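Side-chain contacts in purine catabolism protein pucG (Bacillus subtilis, PDB 3ISL), which catalyses the pyridoxal-phosphate-dependent transfer of an amino group from (S)-ureidoglycine to glyoxylate, giving oxalurate and glycine in purine catabolism: residues 24-29 and 201-206; 64-69 and 271-276; 77-82 and 139-144; 130-135 and 159-164; 178-183 and 321-326. All blocks are in the same frame, centred on the assembly; numbering follows the deposited sequence.

Contact 1. Residues 24-29 and 201-206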
# COMPACT_ATOMS: atom_id res chain seq x y z
N PRO A 24 7.63 5.23 -19.19
CA PRO A 24 7.48 3.96 -19.83
C PRO A 24 8.49 2.93 -19.37
O PRO A 24 8.14 1.75 -19.34
CB PRO A 24 7.68 4.32 -21.32
CG PRO A 24 7.01 5.61 -21.41
CD PRO A 24 7.65 6.30 -20.21
N ARG A 25 9.71 3.37 -19.02
CA ARG A 25 10.66 2.40 -18.46
C ARG A 25 10.20 1.82 -17.10
O ARG A 25 10.54 0.70 -16.75
CB ARG A 25 12.05 2.99 -18.33
CG ARG A 25 12.73 3.23 -19.67
CD ARG A 25 12.88 4.73 -19.79
NE ARG A 25 14.26 5.07 -19.62
CZ ARG A 25 14.73 6.26 -19.28
NH1 ARG A 25 13.94 7.32 -18.93
NH2 ARG A 25 16.04 6.35 -19.24
N VAL A 26 9.48 2.62 -16.31
CA VAL A 26 8.90 2.13 -15.05
C VAL A 26 7.69 1.27 -15.35
O VAL A 26 7.56 0.15 -14.80
CB VAL A 26 8.58 3.31 -14.09
CG1 VAL A 26 7.76 2.85 -12.95
CG2 VAL A 26 9.91 3.94 -13.56
N LEU A 27 6.78 1.77 -16.19
CA LEU A 27 5.68 0.89 -16.62
C LEU A 27 6.08 -0.52 -17.10
O LEU A 27 5.46 -1.51 -16.65
CB LEU A 27 4.80 1.55 -17.67
CG LEU A 27 4.05 2.78 -17.18
CD1 LEU A 27 3.41 3.45 -18.39
CD2 LEU A 27 3.06 2.37 -16.07
N ARG A 28 7.02 -0.62 -18.05
CA ARG A 28 7.34 -1.94 -18.66
C ARG A 28 7.88 -2.85 -17.57
O ARG A 28 7.71 -4.02 -17.64
CB ARG A 28 8.37 -1.88 -19.87
CG ARG A 28 9.83 -1.47 -19.39
CD ARG A 28 11.03 -1.43 -20.40
NE ARG A 28 10.83 -0.30 -21.25
CZ ARG A 28 11.74 0.46 -21.87
NH1 ARG A 28 13.08 0.33 -21.74
NH2 ARG A 28 11.23 1.44 -22.60
N VAL A 29 8.54 -2.31 -16.54
CA VAL A 29 9.12 -3.24 -15.55
C VAL A 29 8.06 -3.91 -14.63
O VAL A 29 8.35 -4.93 -13.96
CB VAL A 29 10.26 -2.62 -14.66
CG1 VAL A 29 9.65 -1.94 -13.38
CG2 VAL A 29 11.21 -3.73 -14.26
N SER A 201 7.19 9.98 -10.41
CA SER A 201 6.49 9.29 -11.51
C SER A 201 6.56 7.77 -11.32
O SER A 201 6.86 7.01 -12.25
CB SER A 201 7.10 9.70 -12.88
OG SER A 201 6.57 10.98 -13.19
N VAL A 202 6.29 7.36 -10.10
CA VAL A 202 6.08 5.94 -9.77
C VAL A 202 4.65 5.70 -9.35
O VAL A 202 4.10 6.51 -8.68
CB VAL A 202 7.14 5.50 -8.72
CG1 VAL A 202 6.82 4.15 -8.07
CG2 VAL A 202 8.50 5.53 -9.39
N PRO A 203 4.02 4.57 -9.78
CA PRO A 203 2.60 4.38 -9.37
C PRO A 203 2.41 4.65 -7.88
O PRO A 203 3.26 4.24 -7.08
CB PRO A 203 2.33 2.90 -9.68
CG PRO A 203 3.18 2.70 -10.87
CD PRO A 203 4.50 3.45 -10.57
N SER A 204 1.29 5.32 -7.53
CA SER A 204 1.02 5.72 -6.14
C SER A 204 0.85 4.45 -5.36
O SER A 204 0.56 3.41 -5.96
CB SER A 204 -0.23 6.56 -6.07
OG SER A 204 -1.02 6.10 -7.15
N GLY A 205 0.98 4.54 -4.05
CA GLY A 205 0.92 3.35 -3.21
C GLY A 205 2.22 2.89 -2.57
O GLY A 205 2.32 1.76 -2.05
N MET A 206 3.23 3.79 -2.52
CA MET A 206 4.33 3.55 -1.57
C MET A 206 4.85 4.87 -1.12
O MET A 206 4.62 5.88 -1.81
CB MET A 206 5.44 2.66 -2.15
CG MET A 206 5.53 1.20 -1.58
SD MET A 206 7.00 0.66 -2.44
CE MET A 206 7.54 -0.86 -1.68
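Val26, on the short helix 24-29, meets the 201-206 loop through a single methyl group. Its CG1 lies 4.1 Å from CD of Pro203, the ring carbon next to the proline nitrogen; valine and ring pass alongside each other with their ends pointing opposite ways. With chi1 at 169°, CG1 is the branch turned opposite the backbone N, and it is this methyl that reaches the ring. It also comes within 4.3 Å of the backbone oxygen of Ser201, a loose approach to a carbonyl rather than a polar bond. No hydrogen bond links the segments, so the contact is a small buried apolar patch.

Polar groups of the loop are used in other directions. Ser201 OG is hydrogen-bonded to the backbone N of Tyr369 and to the backbone O of Glu21, just ahead of the helix, and Pro203 O is bonded to Thr196 OG1. These bonds tie the loop to its surroundings and probably help to hold its shape. It follows Lys198, the cofactor-attachment lysine, which is not linked to the cofactor in this structure.

The loop leads into strand 206-211 of the central sheet of this class-V aminotransferase. Pro203 also packs on Met272 of helix 270-286 and on Thr271 of the second subunit, while Leu27 touches Thr32 of that subunit, so helix 24-29 and the loop both take part in the dimer interface.

Contact 2. Residues 64-69 and 271-276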
# COMPACT_ATOMS: atom_id res chain seq x y z
N ALA A 64 16.58 4.64 5.42
CA ALA A 64 15.90 5.15 4.23
C ALA A 64 15.33 3.96 3.47
O ALA A 64 16.08 3.16 2.96
CB ALA A 64 16.85 5.96 3.36
N TYR A 65 14.01 3.85 3.41
CA TYR A 65 13.33 2.63 2.96
C TYR A 65 11.90 2.97 2.79
O TYR A 65 11.43 3.92 3.40
CB TYR A 65 13.54 1.45 3.95
CG TYR A 65 13.05 1.67 5.39
CD1 TYR A 65 13.93 2.09 6.40
CD2 TYR A 65 11.73 1.44 5.73
CE1 TYR A 65 13.48 2.26 7.75
CE2 TYR A 65 11.27 1.63 7.05
CZ TYR A 65 12.15 2.05 8.03
OH TYR A 65 11.66 2.21 9.30
N PRO A 66 11.18 2.26 1.91
CA PRO A 66 9.78 2.63 1.73
C PRO A 66 8.83 1.93 2.73
O PRO A 66 9.12 0.88 3.22
CB PRO A 66 9.45 2.12 0.31
CG PRO A 66 10.39 1.04 0.09
CD PRO A 66 11.63 1.26 0.93
N ILE A 67 7.69 2.52 2.99
CA ILE A 67 6.66 1.76 3.68
C ILE A 67 5.51 1.55 2.67
O ILE A 67 5.37 2.31 1.68
CB ILE A 67 6.16 2.43 5.05
CG1 ILE A 67 5.36 3.66 4.78
CG2 ILE A 67 7.25 2.76 6.10
CD1 ILE A 67 3.84 3.38 5.02
N ASP A 68 4.68 0.55 2.92
CA ASP A 68 3.76 0.11 1.90
C ASP A 68 2.49 0.83 2.27
O ASP A 68 1.89 0.56 3.30
CB ASP A 68 3.61 -1.43 1.97
CG ASP A 68 4.85 -2.17 1.48
OD1 ASP A 68 4.88 -3.42 1.54
OD2 ASP A 68 5.83 -1.47 1.08
N GLY A 69 2.10 1.83 1.50
CA GLY A 69 0.94 2.60 1.90
C GLY A 69 1.09 3.79 1.03
O GLY A 69 2.19 4.01 0.48
N THR A 271 5.83 -5.90 -6.70
CA THR A 271 5.80 -5.17 -7.92
C THR A 271 6.01 -3.66 -7.66
O THR A 271 6.65 -2.98 -8.46
CB THR A 271 4.49 -5.42 -8.70
OG1 THR A 271 4.46 -6.78 -9.10
CG2 THR A 271 4.42 -4.47 -9.93
N MET A 272 5.46 -3.14 -6.56
CA MET A 272 5.60 -1.70 -6.25
C MET A 272 7.06 -1.36 -5.93
O MET A 272 7.51 -0.27 -6.19
CB MET A 272 4.68 -1.24 -5.10
CG MET A 272 3.21 -1.07 -5.56
SD MET A 272 3.01 0.07 -6.98
CE MET A 272 3.83 1.59 -6.43
N LEU A 273 7.77 -2.31 -5.34
CA LEU A 273 9.21 -2.19 -5.10
C LEU A 273 10.04 -2.21 -6.39
O LEU A 273 10.96 -1.39 -6.51
CB LEU A 273 9.72 -3.32 -4.16
CG LEU A 273 11.20 -3.10 -3.76
CD1 LEU A 273 11.36 -1.82 -3.00
CD2 LEU A 273 11.84 -4.24 -2.98
N TYR A 274 9.70 -3.09 -7.35
CA TYR A 274 10.30 -3.05 -8.67
C TYR A 274 10.19 -1.63 -9.22
O TYR A 274 11.20 -1.06 -9.74
CB TYR A 274 9.60 -4.02 -9.68
CG TYR A 274 9.80 -5.53 -9.49
CD1 TYR A 274 10.80 -6.03 -8.64
CD2 TYR A 274 9.02 -6.45 -10.21
CE1 TYR A 274 11.00 -7.42 -8.50
CE2 TYR A 274 9.18 -7.79 -10.07
CZ TYR A 274 10.18 -8.30 -9.22
OH TYR A 274 10.31 -9.70 -9.08
N ALA A 275 8.96 -1.11 -9.14
CA ALA A 275 8.62 0.17 -9.73
C ALA A 275 9.38 1.31 -9.03
O ALA A 275 9.94 2.14 -9.68
CB ALA A 275 7.10 0.40 -9.76
N LEU A 276 9.46 1.29 -7.71
CA LEU A 276 10.22 2.29 -6.98
C LEU A 276 11.72 2.25 -7.32
O LEU A 276 12.36 3.29 -7.62
CB LEU A 276 10.02 2.06 -5.44
CG LEU A 276 10.74 3.06 -4.57
CD1 LEU A 276 10.29 4.59 -4.87
CD2 LEU A 276 10.51 2.72 -3.12
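Pro66 and Leu273 mark the closest approach of strand and helix, their CA atoms 8.4 Å apart, a spacing that side chains alone can bridge. The strand, 63-68, is an outermost strand of the seven-stranded mixed sheet of the fold type I pyridoxal-phosphate enzymes, and helix 270-286 packs on one face of it. On its inner side, Tyr65 and Ile67 make backbone hydrogen bonds to Ile209 and Ala207 of the antiparallel strand 206-211. Pro66, which has no N-H to offer, falls between these two bonding positions and turns its ring to the helix.

Two leucines one turn apart on the helix receive that ring. Leu273 is the looser partner: CD1 comes to 4.3 Å from Pro66 CG, and its side chain also packs on Phe42 and Ile45 of helix 40-56. Leu276 is closer and crosses the proline obliquely. With CG anti to the backbone N (chi1 -179°), its branched end extends from the helix to the ring.

Other residues widen this buried hydrophobic layer: Trp258 and Met206 both touch Pro66. Met272, the neighbour of Leu273, packs against Met272 of the second subunit, so the helix that covers the strand also takes part in the dimer interface. At the heart of the contact, Leu276 CD2 rests against two carbons of one proline, 3.6 Å from both CB and CG of Pro66.

Contact 3. Residues 77-82 and 139-144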
# COMPACT_ATOMS: atom_id res chain seq x y z
N ALA A 77 2.98 6.69 9.78
CA ALA A 77 3.90 5.74 10.44
C ALA A 77 5.02 6.52 11.16
O ALA A 77 5.34 6.21 12.31
CB ALA A 77 4.47 4.72 9.46
N VAL A 78 5.60 7.53 10.50
CA VAL A 78 6.62 8.32 11.18
C VAL A 78 5.97 8.99 12.41
O VAL A 78 6.46 8.81 13.52
CB VAL A 78 7.31 9.34 10.26
CG1 VAL A 78 8.24 10.26 11.10
CG2 VAL A 78 8.13 8.63 9.14
N LEU A 79 4.86 9.71 12.24
CA LEU A 79 4.31 10.45 13.40
C LEU A 79 3.82 9.51 14.53
O LEU A 79 4.02 9.81 15.71
CB LEU A 79 3.20 11.39 12.95
CG LEU A 79 3.68 12.57 12.10
CD1 LEU A 79 2.50 13.24 11.53
CD2 LEU A 79 4.51 13.52 13.00
N ALA A 80 3.20 8.40 14.17
CA ALA A 80 2.81 7.36 15.13
C ALA A 80 4.00 6.88 15.96
O ALA A 80 3.88 6.64 17.16
CB ALA A 80 2.15 6.16 14.41
N SER A 81 5.15 6.74 15.33
CA SER A 81 6.25 6.06 16.00
C SER A 81 6.97 7.01 16.96
O SER A 81 7.61 6.58 17.88
CB SER A 81 7.20 5.46 14.96
OG SER A 81 7.91 6.53 14.31
N VAL A 82 6.77 8.31 16.79
CA VAL A 82 7.50 9.33 17.51
C VAL A 82 6.62 10.14 18.52
O VAL A 82 7.13 10.93 19.29
CB VAL A 82 8.23 10.15 16.42
CG1 VAL A 82 7.79 11.52 16.30
CG2 VAL A 82 9.73 9.81 16.36
N ILE A 139 8.37 17.78 18.89
CA ILE A 139 8.31 17.59 17.45
C ILE A 139 7.81 18.84 16.74
O ILE A 139 6.82 19.48 17.18
CB ILE A 139 7.31 16.47 17.07
CG1 ILE A 139 7.76 15.15 17.70
CG2 ILE A 139 7.13 16.37 15.47
CD1 ILE A 139 6.69 14.24 17.90
N VAL A 140 8.49 19.18 15.64
CA VAL A 140 7.89 20.09 14.70
C VAL A 140 7.67 19.43 13.36
O VAL A 140 8.59 18.83 12.79
CB VAL A 140 8.53 21.53 14.69
CG1 VAL A 140 9.65 21.77 15.72
CG2 VAL A 140 8.60 22.23 13.33
N ALA A 141 6.41 19.48 12.93
CA ALA A 141 5.96 18.76 11.75
C ALA A 141 5.54 19.78 10.74
O ALA A 141 4.74 20.66 11.05
CB ALA A 141 4.75 17.81 12.08
N MET A 142 6.02 19.64 9.52
CA MET A 142 5.71 20.63 8.51
C MET A 142 5.70 20.11 7.06
O MET A 142 6.45 19.20 6.73
CB MET A 142 6.77 21.72 8.62
CG MET A 142 6.29 23.08 8.25
SD MET A 142 7.71 24.20 8.41
CE MET A 142 7.05 25.51 7.41
N VAL A 143 4.88 20.73 6.20
CA VAL A 143 4.82 20.38 4.77
C VAL A 143 5.92 21.22 4.05
O VAL A 143 6.03 22.43 4.26
CB VAL A 143 3.44 20.69 4.15
CG1 VAL A 143 3.42 20.27 2.62
CG2 VAL A 143 2.32 20.00 4.91
N HIS A 144 6.76 20.58 3.24
CA HIS A 144 7.73 21.32 2.38
C HIS A 144 7.05 22.13 1.29
O HIS A 144 7.28 23.38 1.16
CB HIS A 144 8.78 20.33 1.74
CG HIS A 144 9.95 21.01 1.07
ND1 HIS A 144 10.73 20.35 0.14
CD2 HIS A 144 10.41 22.29 1.13
CE1 HIS A 144 11.66 21.19 -0.32
NE2 HIS A 144 11.52 22.36 0.30
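Val82, in the last turn of helix 71-82, presses against Ile139 at the start of strand 139-143, where the helix covers one face of the central sheet of the fold type I aminotransferase domain. The apolar contacts come as two pairs. In the first, Ile139 CD1 lies 3.3 Å from Val82 CG1, tighter than usual for two methyls, as the side chains cross at a slant. The chi1 of Val82, 114°, is far from a staggered value, so the exact closeness of this pair is best read with caution. The second is looser: Leu79, whose CB does not point at the strand, reaches it with CD2, 4.4 Å from CB of Ala141. Ile170 of the adjacent strand 168-172 also touches both Val82 and Ile139. Farther along strand 139-143, Val143 lines the pocket of the bound cofactor.

No hydrogen bond crosses between the segments; those nearby are local to the helix end. Ser81 OG donates to Val78 O, one turn back, and Val82 O is bonded to Lys138 NZ, from the residue just before the strand. The same carbonyl oxygen, Val82 O, also has Ile139 CD1 beside it, at 3.6 Å.

Contact 4. Residues 130-135 and 159-164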
# COMPACT_ATOMS: atom_id res chain seq x y z
N ARG A 130 10.67 31.52 16.72
CA ARG A 130 10.16 32.06 18.01
C ARG A 130 9.13 31.11 18.74
O ARG A 130 9.20 30.95 19.98
CB ARG A 130 9.59 33.45 17.77
CG ARG A 130 9.07 34.17 18.97
CD ARG A 130 10.12 35.16 19.45
NE ARG A 130 9.48 36.25 20.16
CZ ARG A 130 9.71 36.55 21.43
NH1 ARG A 130 10.60 35.85 22.15
NH2 ARG A 130 9.05 37.57 21.94
N GLU A 131 8.21 30.48 17.99
CA GLU A 131 7.28 29.51 18.60
C GLU A 131 7.95 28.26 19.05
O GLU A 131 7.54 27.69 20.06
CB GLU A 131 6.13 29.11 17.67
CG GLU A 131 5.28 30.32 17.41
CD GLU A 131 4.46 30.74 18.63
OE1 GLU A 131 3.88 29.88 19.30
OE2 GLU A 131 4.35 31.95 18.86
N ILE A 132 8.94 27.81 18.31
CA ILE A 132 9.76 26.71 18.73
C ILE A 132 10.35 27.03 20.11
O ILE A 132 10.23 26.21 21.02
CB ILE A 132 10.84 26.31 17.68
CG1 ILE A 132 10.16 25.83 16.34
CG2 ILE A 132 11.77 25.18 18.26
CD1 ILE A 132 11.18 25.56 15.23
N LYS A 133 10.95 28.22 20.28
CA LYS A 133 11.64 28.53 21.51
C LYS A 133 10.66 28.63 22.68
O LYS A 133 10.95 28.25 23.79
CB LYS A 133 12.52 29.78 21.38
CG LYS A 133 13.86 29.56 20.61
CD LYS A 133 14.51 30.92 20.17
CE LYS A 133 13.50 31.74 19.16
NZ LYS A 133 13.81 33.17 18.50
N LYS A 134 9.48 29.10 22.38
CA LYS A 134 8.45 29.31 23.32
C LYS A 134 7.76 27.99 23.71
O LYS A 134 7.53 27.75 24.89
CB LYS A 134 7.45 30.25 22.68
CG LYS A 134 6.27 30.58 23.54
CD LYS A 134 5.32 31.45 22.78
CE LYS A 134 3.91 31.08 23.14
NZ LYS A 134 3.17 31.19 21.83
N VAL A 135 7.41 27.16 22.74
CA VAL A 135 6.62 25.98 23.05
C VAL A 135 7.53 24.82 23.51
O VAL A 135 7.12 23.96 24.32
CB VAL A 135 5.73 25.59 21.83
CG1 VAL A 135 5.04 24.25 22.04
CG2 VAL A 135 4.70 26.71 21.58
N GLY A 159 14.90 23.91 10.56
CA GLY A 159 15.65 22.74 11.00
C GLY A 159 16.82 23.06 11.91
O GLY A 159 17.02 22.40 12.92
N GLU A 160 17.58 24.11 11.60
CA GLU A 160 18.63 24.57 12.50
C GLU A 160 18.13 24.92 13.89
O GLU A 160 18.79 24.56 14.90
CB GLU A 160 19.43 25.72 11.88
CG GLU A 160 20.50 25.03 11.03
CD GLU A 160 21.13 25.89 9.99
OE1 GLU A 160 20.68 27.04 9.76
OE2 GLU A 160 22.12 25.38 9.40
N ALA A 161 16.97 25.56 13.98
CA ALA A 161 16.45 25.90 15.32
C ALA A 161 15.99 24.59 16.02
O ALA A 161 16.12 24.49 17.22
CB ALA A 161 15.29 26.92 15.22
N CYS A 162 15.46 23.62 15.25
CA CYS A 162 14.89 22.36 15.84
C CYS A 162 16.02 21.60 16.48
O CYS A 162 15.91 21.18 17.63
CB CYS A 162 14.17 21.47 14.79
SG CYS A 162 12.57 22.12 14.24
N ARG A 163 17.15 21.52 15.78
CA ARG A 163 18.35 20.85 16.29
C ARG A 163 18.88 21.49 17.62
O ARG A 163 19.16 20.80 18.60
CB ARG A 163 19.45 20.85 15.19
CG ARG A 163 20.66 19.90 15.45
CD ARG A 163 20.24 18.39 15.53
NE ARG A 163 19.44 17.93 14.37
CZ ARG A 163 19.92 17.33 13.27
NH1 ARG A 163 21.21 17.07 13.11
NH2 ARG A 163 19.09 16.96 12.30
N THR A 164 19.04 22.80 17.65
CA THR A 164 19.47 23.47 18.88
C THR A 164 18.47 23.37 20.04
O THR A 164 18.87 23.20 21.17
CB THR A 164 19.96 24.96 18.68
OG1 THR A 164 18.86 25.85 18.74
CG2 THR A 164 20.65 25.16 17.38
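Ile132 and Cys162 lie where helices 125-135 and 156-164 come nearest, with their CA atoms 7.3 Å apart, and the two segments run in the same general direction. At this spacing one long side chain suffices to join them. Ile132 points toward the neighbouring helix and keeps its longer branch extended (chi2 174°), which carries CD1 across the gap. That methyl touches Cys162 SG at 3.8 Å and, more loosely, Ala161 CB at 4.3 Å. It therefore rests on two consecutive residues of the second helix, one offering sulfur and the other a methyl. The two are presented differently. Ala161 turns its CB toward helix 125-135, whereas the CB of Cys162 does not aim at that helix; a chi1 of -73° swings SG to the place where CD1 meets it. No hydrogen bond or salt bridge passes between the segments, and the polar links nearby, such as the salt bridge of Lys134 with Glu131, stay within one helix.

Helix 156-164 is the connection between the adjacent parallel strands 139-143 and 168-172, a beta-alpha-beta crossover, and helix 125-135 leads into the first of them. Beneath the pair of helices, Ile132 and Cys162 both pack on Val140 of strand 139-143. Ile132 also reaches Leu90 of strand 88-93, while Glu131 and Val135 extend the cover to strand 111-116.

Contact 5. Residues 178-183 and 321-326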
# COMPACT_ATOMS: atom_id res chain seq x y z
N GLY A 178 12.35 14.63 -5.56
CA GLY A 178 12.66 14.31 -6.97
C GLY A 178 12.31 15.40 -8.00
O GLY A 178 12.55 15.24 -9.20
N GLY A 179 11.79 16.52 -7.53
CA GLY A 179 11.36 17.63 -8.40
C GLY A 179 11.98 18.97 -8.02
O GLY A 179 12.34 19.76 -8.89
N CYS A 180 12.05 19.21 -6.71
CA CYS A 180 12.63 20.41 -6.10
C CYS A 180 13.65 19.94 -5.12
O CYS A 180 13.51 18.85 -4.52
CB CYS A 180 11.58 21.24 -5.29
SG CYS A 180 9.97 21.41 -6.14
N GLU A 181 14.60 20.82 -4.82
CA GLU A 181 15.68 20.47 -3.91
C GLU A 181 15.10 19.98 -2.62
O GLU A 181 14.28 20.66 -2.05
CB GLU A 181 16.50 21.71 -3.59
CG GLU A 181 17.81 21.72 -4.21
CD GLU A 181 18.60 22.89 -3.71
OE1 GLU A 181 18.20 23.48 -2.65
OE2 GLU A 181 19.58 23.25 -4.40
N VAL A 182 15.51 18.82 -2.16
CA VAL A 182 15.34 18.49 -0.74
C VAL A 182 16.65 18.04 -0.12
O VAL A 182 17.30 17.17 -0.63
CB VAL A 182 14.01 17.73 -0.34
CG1 VAL A 182 13.07 17.45 -1.45
CG2 VAL A 182 14.09 16.70 0.83
N LYS A 183 17.07 18.70 0.95
CA LYS A 183 18.40 18.37 1.41
C LYS A 183 18.26 18.00 2.87
O LYS A 183 18.30 18.87 3.73
CB LYS A 183 19.36 19.59 1.15
CG LYS A 183 19.42 20.09 -0.31
CD LYS A 183 20.25 21.46 -0.33
CE LYS A 183 21.24 21.56 -1.52
NZ LYS A 183 22.09 22.93 -1.44
N MET A 321 5.92 27.32 -5.60
CA MET A 321 6.38 25.94 -5.82
C MET A 321 6.70 25.71 -7.32
O MET A 321 5.86 25.94 -8.17
CB MET A 321 5.28 24.96 -5.36
CG MET A 321 5.79 23.52 -5.14
SD MET A 321 4.59 22.36 -4.35
CE MET A 321 3.14 23.24 -4.52
N PRO A 322 7.90 25.21 -7.65
CA PRO A 322 8.25 25.18 -9.11
C PRO A 322 7.35 24.20 -9.90
O PRO A 322 6.96 24.53 -11.05
CB PRO A 322 9.73 24.69 -9.14
CG PRO A 322 10.26 25.04 -7.72
CD PRO A 322 9.01 24.73 -6.81
N VAL A 323 6.91 23.14 -9.23
CA VAL A 323 6.18 22.05 -9.91
C VAL A 323 4.66 22.16 -9.94
O VAL A 323 3.98 21.26 -10.42
CB VAL A 323 6.69 20.63 -9.50
CG1 VAL A 323 8.23 20.52 -9.76
CG2 VAL A 323 6.39 20.32 -8.00
N VAL A 324 4.11 23.30 -9.49
CA VAL A 324 2.68 23.50 -9.58
C VAL A 324 2.54 24.93 -9.97
O VAL A 324 3.30 25.77 -9.51
CB VAL A 324 1.99 23.23 -8.19
CG1 VAL A 324 0.55 23.63 -8.18
CG2 VAL A 324 2.10 21.72 -7.82
N THR A 325 1.52 25.21 -10.77
CA THR A 325 1.25 26.54 -11.25
C THR A 325 -0.23 26.77 -11.10
O THR A 325 -1.03 25.99 -11.63
CB THR A 325 1.68 26.61 -12.74
OG1 THR A 325 3.09 26.55 -12.72
CG2 THR A 325 1.23 27.99 -13.42
N CYS A 326 -0.59 27.77 -10.30
CA CYS A 326 -1.99 28.02 -9.92
C CYS A 326 -2.49 29.14 -10.81
O CYS A 326 -2.02 30.28 -10.70
CB CYS A 326 -2.09 28.45 -8.43
SG CYS A 326 -1.43 27.24 -7.29
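Cys180 SG sits against the corner formed by Pro322 and Val323. The sulfur lies 3.5 Å from CD of Pro322, with CG of the same ring a little farther off. On the valine it meets CG1 at 4.1 Å and CG2 at almost the same distance, so two ring carbons and two methyls surround it. With chi1 at -43°, SG swings opposite the carbonyl carbon and faces this corner. Gly179 has no side chain on the side it turns to Val323, where CG1 of the valine leaves little room; their CA atoms are 7.0 Å apart.

Pro322 and Val323 are the two central residues of a type I beta turn from Met321 to Val324, closed by a weak bond from Val324 N to Met321 O. The turn is held in place by backbone hydrogen bonds of Met321 with Gly150 and of Val323 with Thr366. On the other segment, Gly178 O is bonded to Arg291 NE. That arginine belongs to helix 288-308, which also supplies His295 against Val323 and Glu299 against Pro322.

Val323 has its side chain about 9 Å from the bound pyridoxal phosphate. Across the contact the thiol acts as an apolar surface: the loop and the turn are joined by van der Waals packing, without a hydrogen bond or disulfide.

How the contacts relate
From the N terminus, contact 1 opens first and contact 2 next. Before either closes, contacts 3 and 4 open and close within their spans, crossing each other: 130-135 comes before 139-144, and 159-164 after it. These two lie on opposite faces of the central sheet and touch through strand 139-143. Contact 5 opens at 178-183, then contacts 1, 2 and 5 close in that order at 201-206, 271-276 and 321-326, so all three cross. Contacts 1 and 2 touch and both reach the second subunit; contact 5 ties the sheet's loops to the C-terminal part and meets contact 3 at His144.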